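Endoglucanase A (Clostridium cellulolyticum, PDB 1EDG) hydrolyses internal beta-1,4-glucosidic bonds of cellulose as the catalytic domain of a family 5 endoglucanase. Local coordinates at residues A[315-318]-A[319-323]; A[135-138]-A[139-142]. One frame throughout, in Å; residues are numbered along the deposited sequence.

Contact 1 of 2, residues A[315-318]-A[319-323]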
loop_
_atom_site.group_PDB
_atom_site.type_symbol
_atom_site.label_atom_id
_atom_site.label_comp_id
_atom_site.label_asym_id
_atom_site.label_seq_id
_atom_site.Cartn_x
_atom_site.Cartn_y
_atom_site.Cartn_z
ATOM N N ASN A 315 -22.415 -8.584 4.255
ATOM C CA ASN A 315 -22.132 -8.927 5.648
ATOM C C ASN A 315 -21.585 -7.719 6.393
ATOM O O ASN A 315 -20.481 -7.762 6.945
ATOM C CB ASN A 315 -21.129 -10.097 5.712
ATOM C CG ASN A 315 -19.819 -9.827 4.941
ATOM O OD1 ASN A 315 -18.863 -10.591 5.066
ATOM N ND2 ASN A 315 -19.774 -8.763 4.147
ATOM N N LEU A 316 -22.379 -6.653 6.413
ATOM C CA LEU A 316 -22.008 -5.399 7.059
ATOM C C LEU A 316 -21.464 -5.559 8.475
ATOM O O LEU A 316 -20.330 -5.176 8.749
ATOM C CB LEU A 316 -23.202 -4.440 7.101
ATOM C CG LEU A 316 -23.030 -2.971 6.698
ATOM C CD1 LEU A 316 -24.103 -2.143 7.375
ATOM C CD2 LEU A 316 -21.665 -2.432 7.059
ATOM N N LYS A 317 -22.270 -6.124 9.370
ATOM C CA LYS A 317 -21.859 -6.282 10.762
ATOM C C LYS A 317 -20.518 -6.989 10.918
ATOM O O LYS A 317 -19.635 -6.500 11.631
ATOM C CB LYS A 317 -22.936 -7.013 11.567
ATOM C CG LYS A 317 -22.625 -7.137 13.062
ATOM C CD LYS A 317 -23.812 -7.726 13.819
ATOM C CE LYS A 317 -23.514 -7.911 15.304
ATOM N NZ LYS A 317 -22.638 -9.088 15.574
ATOM N N THR A 318 -20.363 -8.121 10.237
ATOM C CA THR A 318 -19.124 -8.891 10.311
ATOM C C THR A 318 -17.935 -8.072 9.805
ATOM O O THR A 318 -16.854 -8.115 10.396
ATOM C CB THR A 318 -19.244 -10.211 9.525
ATOM O OG1 THR A 318 -20.384 -10.942 10.006
ATOM C CG2 THR A 318 -17.995 -11.062 9.708
ATOM N N ARG A 319 -18.142 -7.297 8.741
ATOM C CA ARG A 319 -17.067 -6.466 8.206
ATOM C C ARG A 319 -16.725 -5.296 9.133
ATOM O O ARG A 319 -15.558 -4.910 9.242
ATOM C CB ARG A 319 -17.377 -5.981 6.783
ATOM C CG ARG A 319 -17.354 -7.104 5.735
ATOM C CD ARG A 319 -17.145 -6.577 4.305
ATOM N NE ARG A 319 -18.211 -5.677 3.858
ATOM C CZ ARG A 319 -18.045 -4.690 2.982
ATOM N NH1 ARG A 319 -16.855 -4.462 2.448
ATOM N NH2 ARG A 319 -19.067 -3.916 2.650
ATOM N N VAL A 320 -17.724 -4.744 9.818
ATOM C CA VAL A 320 -17.470 -3.647 10.754
ATOM C C VAL A 320 -16.610 -4.187 11.906
ATOM O O VAL A 320 -15.607 -3.575 12.295
ATOM C CB VAL A 320 -18.785 -3.059 11.333
ATOM C CG1 VAL A 320 -18.469 -2.044 12.437
ATOM C CG2 VAL A 320 -19.590 -2.382 10.225
ATOM N N GLU A 321 -16.987 -5.356 12.418
ATOM C CA GLU A 321 -16.259 -5.993 13.515
ATOM C C GLU A 321 -14.829 -6.371 13.111
ATOM O O GLU A 321 -13.871 -6.072 13.836
ATOM C CB GLU A 321 -17.035 -7.211 14.022
ATOM C CG GLU A 321 -18.337 -6.832 14.730
ATOM C CD GLU A 321 -19.252 -8.013 14.984
ATOM O OE1 GLU A 321 -19.227 -8.981 14.195
ATOM O OE2 GLU A 321 -20.018 -7.968 15.969
ATOM N N TYR A 322 -14.687 -6.977 11.933
ATOM C CA TYR A 322 -13.378 -7.378 11.420
ATOM C C TYR A 322 -12.446 -6.182 11.216
ATOM O O TYR A 322 -11.316 -6.184 11.713
ATOM C CB TYR A 322 -13.532 -8.178 10.114
ATOM C CG TYR A 322 -12.237 -8.410 9.349
ATOM C CD1 TYR A 322 -11.351 -9.430 9.717
ATOM C CD2 TYR A 322 -11.902 -7.611 8.254
ATOM C CE1 TYR A 322 -10.161 -9.642 9.004
ATOM C CE2 TYR A 322 -10.725 -7.812 7.541
ATOM C CZ TYR A 322 -9.861 -8.823 7.916
ATOM O OH TYR A 322 -8.703 -9.007 7.191
ATOM N N MET A 323 -12.901 -5.152 10.506
ATOM C CA MET A 323 -12.042 -3.991 10.269
ATOM C C MET A 323 -11.671 -3.245 11.553
ATOM O O MET A 323 -10.539 -2.769 11.697
ATOM C CB MET A 323 -12.649 -3.032 9.239
ATOM C CG MET A 323 -12.672 -3.579 7.801
ATOM S SD MET A 323 -11.060 -4.246 7.225
ATOM C CE MET A 323 -10.012 -2.784 7.279
HETATM O O HOH W 1 -21.316 -5.740 3.417
HETATM O O HOH W 2 -20.975 -10.707 12.944
#
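The amide plane of Asn315 and the guanidinium plane of Arg319 are nearly parallel, 8° apart, but the amide is displaced obliquely, beside the aliphatic start of the arginine chain, with Asn315 CG 3.8 Å from Arg319 CG. A bend at chi3 (-61°) turns the guanidinium off the line of that chain; there it makes a cation-pi contact with Phe364, and NH1 bonds to Ala310 O. Water 1 accepts from both Arg319 NH2 (3.0 Å) and Asn315 N. The carboxylate of Glu321 is gripped at both oxygens: Lys317 NZ forms a salt bridge to OE2 (2.9 Å) from the syn side, 33° out of the carboxylate plane, and water 2 donates to OE1 (2.8 Å) while also bonded to Thr318 OG1. The ring of Tyr322 meets Phe261 and Trp274 edge-to-face. These groups belong to the first turns of helix 316-332, the helix of the beta-alpha-beta unit between strands 303-308 and 336-339 of the TIM barrel, with Asn315 at the N-cap position. Four successive i to i+4 backbone bonds, from Arg319 N to Asn315 O through Tyr322 N to Thr318 O, hold the turns. Val320 CG2 touches Leu316 CD2 at 3.8 Å; Val320 also packs on Ile367 of helix 365-374, and Leu316 on Leu6.

Contact 2 of 2, residues A[135-138]-A[139-142]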
loop_
_atom_site.group_PDB
_atom_site.type_symbol
_atom_site.label_atom_id
_atom_site.label_comp_id
_atom_site.label_asym_id
_atom_site.label_seq_id
_atom_site.Cartn_x
_atom_site.Cartn_y
_atom_site.Cartn_z
ATOM N N SER A 135 17.211 -13.429 -11.717
ATOM C CA SER A 135 18.546 -13.142 -12.236
ATOM C C SER A 135 18.660 -12.915 -13.740
ATOM O O SER A 135 19.394 -12.026 -14.178
ATOM C CB SER A 135 19.535 -14.217 -11.785
ATOM O OG SER A 135 19.773 -14.116 -10.391
ATOM N N GLN A 136 17.918 -13.679 -14.533
ATOM C CA GLN A 136 17.991 -13.510 -15.982
ATOM C C GLN A 136 17.543 -12.119 -16.422
ATOM O O GLN A 136 18.004 -11.603 -17.446
ATOM C CB GLN A 136 17.164 -14.575 -16.708
ATOM C CG GLN A 136 17.354 -14.537 -18.226
ATOM C CD GLN A 136 16.632 -15.655 -18.952
ATOM O OE1 GLN A 136 15.505 -16.019 -18.605
ATOM N NE2 GLN A 136 17.276 -16.202 -19.974
ATOM N N TYR A 137 16.692 -11.489 -15.618
ATOM C CA TYR A 137 16.178 -10.170 -15.955
ATOM C C TYR A 137 16.725 -9.002 -15.145
ATOM O O TYR A 137 16.185 -7.898 -15.219
ATOM C CB TYR A 137 14.651 -10.191 -15.898
ATOM C CG TYR A 137 14.046 -11.115 -16.924
ATOM C CD1 TYR A 137 13.866 -10.698 -18.244
ATOM C CD2 TYR A 137 13.691 -12.418 -16.589
ATOM C CE1 TYR A 137 13.353 -11.558 -19.204
ATOM C CE2 TYR A 137 13.178 -13.289 -17.542
ATOM C CZ TYR A 137 13.013 -12.853 -18.847
ATOM O OH TYR A 137 12.523 -13.720 -19.799
ATOM N N MET A 138 17.838 -9.205 -14.444
ATOM C CA MET A 138 18.411 -8.137 -13.629
ATOM C C MET A 138 18.867 -6.901 -14.387
ATOM O O MET A 138 18.707 -5.783 -13.899
ATOM C CB MET A 138 19.549 -8.661 -12.748
ATOM C CG MET A 138 19.095 -9.197 -11.392
ATOM S SD MET A 138 18.227 -7.964 -10.354
ATOM C CE MET A 138 16.519 -8.408 -10.703
ATOM N N ALA A 139 19.416 -7.091 -15.585
ATOM C CA ALA A 139 19.900 -5.975 -16.392
ATOM C C ALA A 139 18.801 -4.967 -16.714
ATOM O O ALA A 139 18.944 -3.775 -16.439
ATOM C CB ALA A 139 20.528 -6.487 -17.681
ATOM N N SER A 140 17.711 -5.443 -17.302
ATOM C CA SER A 140 16.604 -4.566 -17.653
ATOM C C SER A 140 15.874 -4.052 -16.409
ATOM O O SER A 140 15.461 -2.887 -16.360
ATOM C CB SER A 140 15.632 -5.286 -18.589
ATOM O OG SER A 140 15.355 -6.596 -18.127
ATOM N N SER A 141 15.734 -4.916 -15.405
ATOM C CA SER A 141 15.059 -4.549 -14.157
ATOM C C SER A 141 15.754 -3.378 -13.477
ATOM O O SER A 141 15.097 -2.419 -13.066
ATOM C CB SER A 141 14.979 -5.745 -13.203
ATOM O OG SER A 141 14.161 -6.778 -13.738
ATOM N N LYS A 142 17.079 -3.442 -13.377
ATOM C CA LYS A 142 17.846 -2.362 -12.766
ATOM C C LYS A 142 17.681 -1.081 -13.560
ATOM O O LYS A 142 17.528 -0.003 -12.983
ATOM C CB LYS A 142 19.330 -2.716 -12.706
ATOM C CG LYS A 142 19.701 -3.706 -11.625
ATOM C CD LYS A 142 21.154 -4.141 -11.785
ATOM C CE LYS A 142 21.807 -4.388 -10.444
ATOM N NZ LYS A 142 22.086 -3.094 -9.755
HETATM O O HOH W 3 20.045 -9.625 -16.674
#
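Ser141 meets the carbonyl of Tyr137 with both its backbone and its side chain. Among the hydrogen bonds, Ser141 N donates to Tyr137 O at 3.0 Å with an N-H...O angle of 156°, the first i to i+4 bond of helix 138-155, for which Tyr137 holds the N-cap position. Ser141 OG comes within 2.7 Å of the same Tyr137 O; chi1 of -65° turns the hydroxyl to the side of its own backbone N, which brings both groups to one oxygen. That second bond is probable but not settled, since the one hydroxyl proton could go to a different acceptor; OG also receives a hydrogen bond from Phe132 N. The neighbouring hydroxyl, Ser140 OG, sits at the edge of the Tyr137 ring, near its plane. One residue on from Ser141, Lys142 N donates to Met138 O at 2.9 Å, tilted 28° from the carbonyl plane.

A water forms a further link: water 3 donates to Gln136 O and accepts from Ala139 N at 2.8 Å, serving an amide of the helix's first turn.

The apolar contacts are looser. Met138, bent at chi2 and chi3, brings CE to 4.0 Å from Ser141 CB, and both residues rest on Leu199 of helix 187-209.

Charge enters through Lys142, whose CG passes 3.2 Å from Met138 O before NZ reaches a salt bridge with Asp202. The helix start is thus held by polar links of three kinds: Tyr137 O takes the Ser141 amide and perhaps its hydroxyl, water serves the Ala139 N-H, and the Lys142-Asp202 ion pair joins this turn to helix 187-209.

How the contacts relate
Both contacts are opening turns of helices on the outside of the same closed eight-stranded parallel barrel, and both lie within the family 5 cellulase range. Contact 2 comes first along the chain, where the loop after strand 116-120 enters helix 138-155; contact 1 follows much later, where the loop after strand 303-308 enters helix 316-332. These are the third and seventh strands, four places apart in the barrel order, and the contacts fall on opposite sides of the chain's centre. The centres of contact 1 and contact 2 are about 43 Å apart, and their nearest atoms about 31 Å. Each opens the helix of its own beta-alpha-beta unit, leading to strand 336-339 from contact 1 and to strand 163-166 from contact 2.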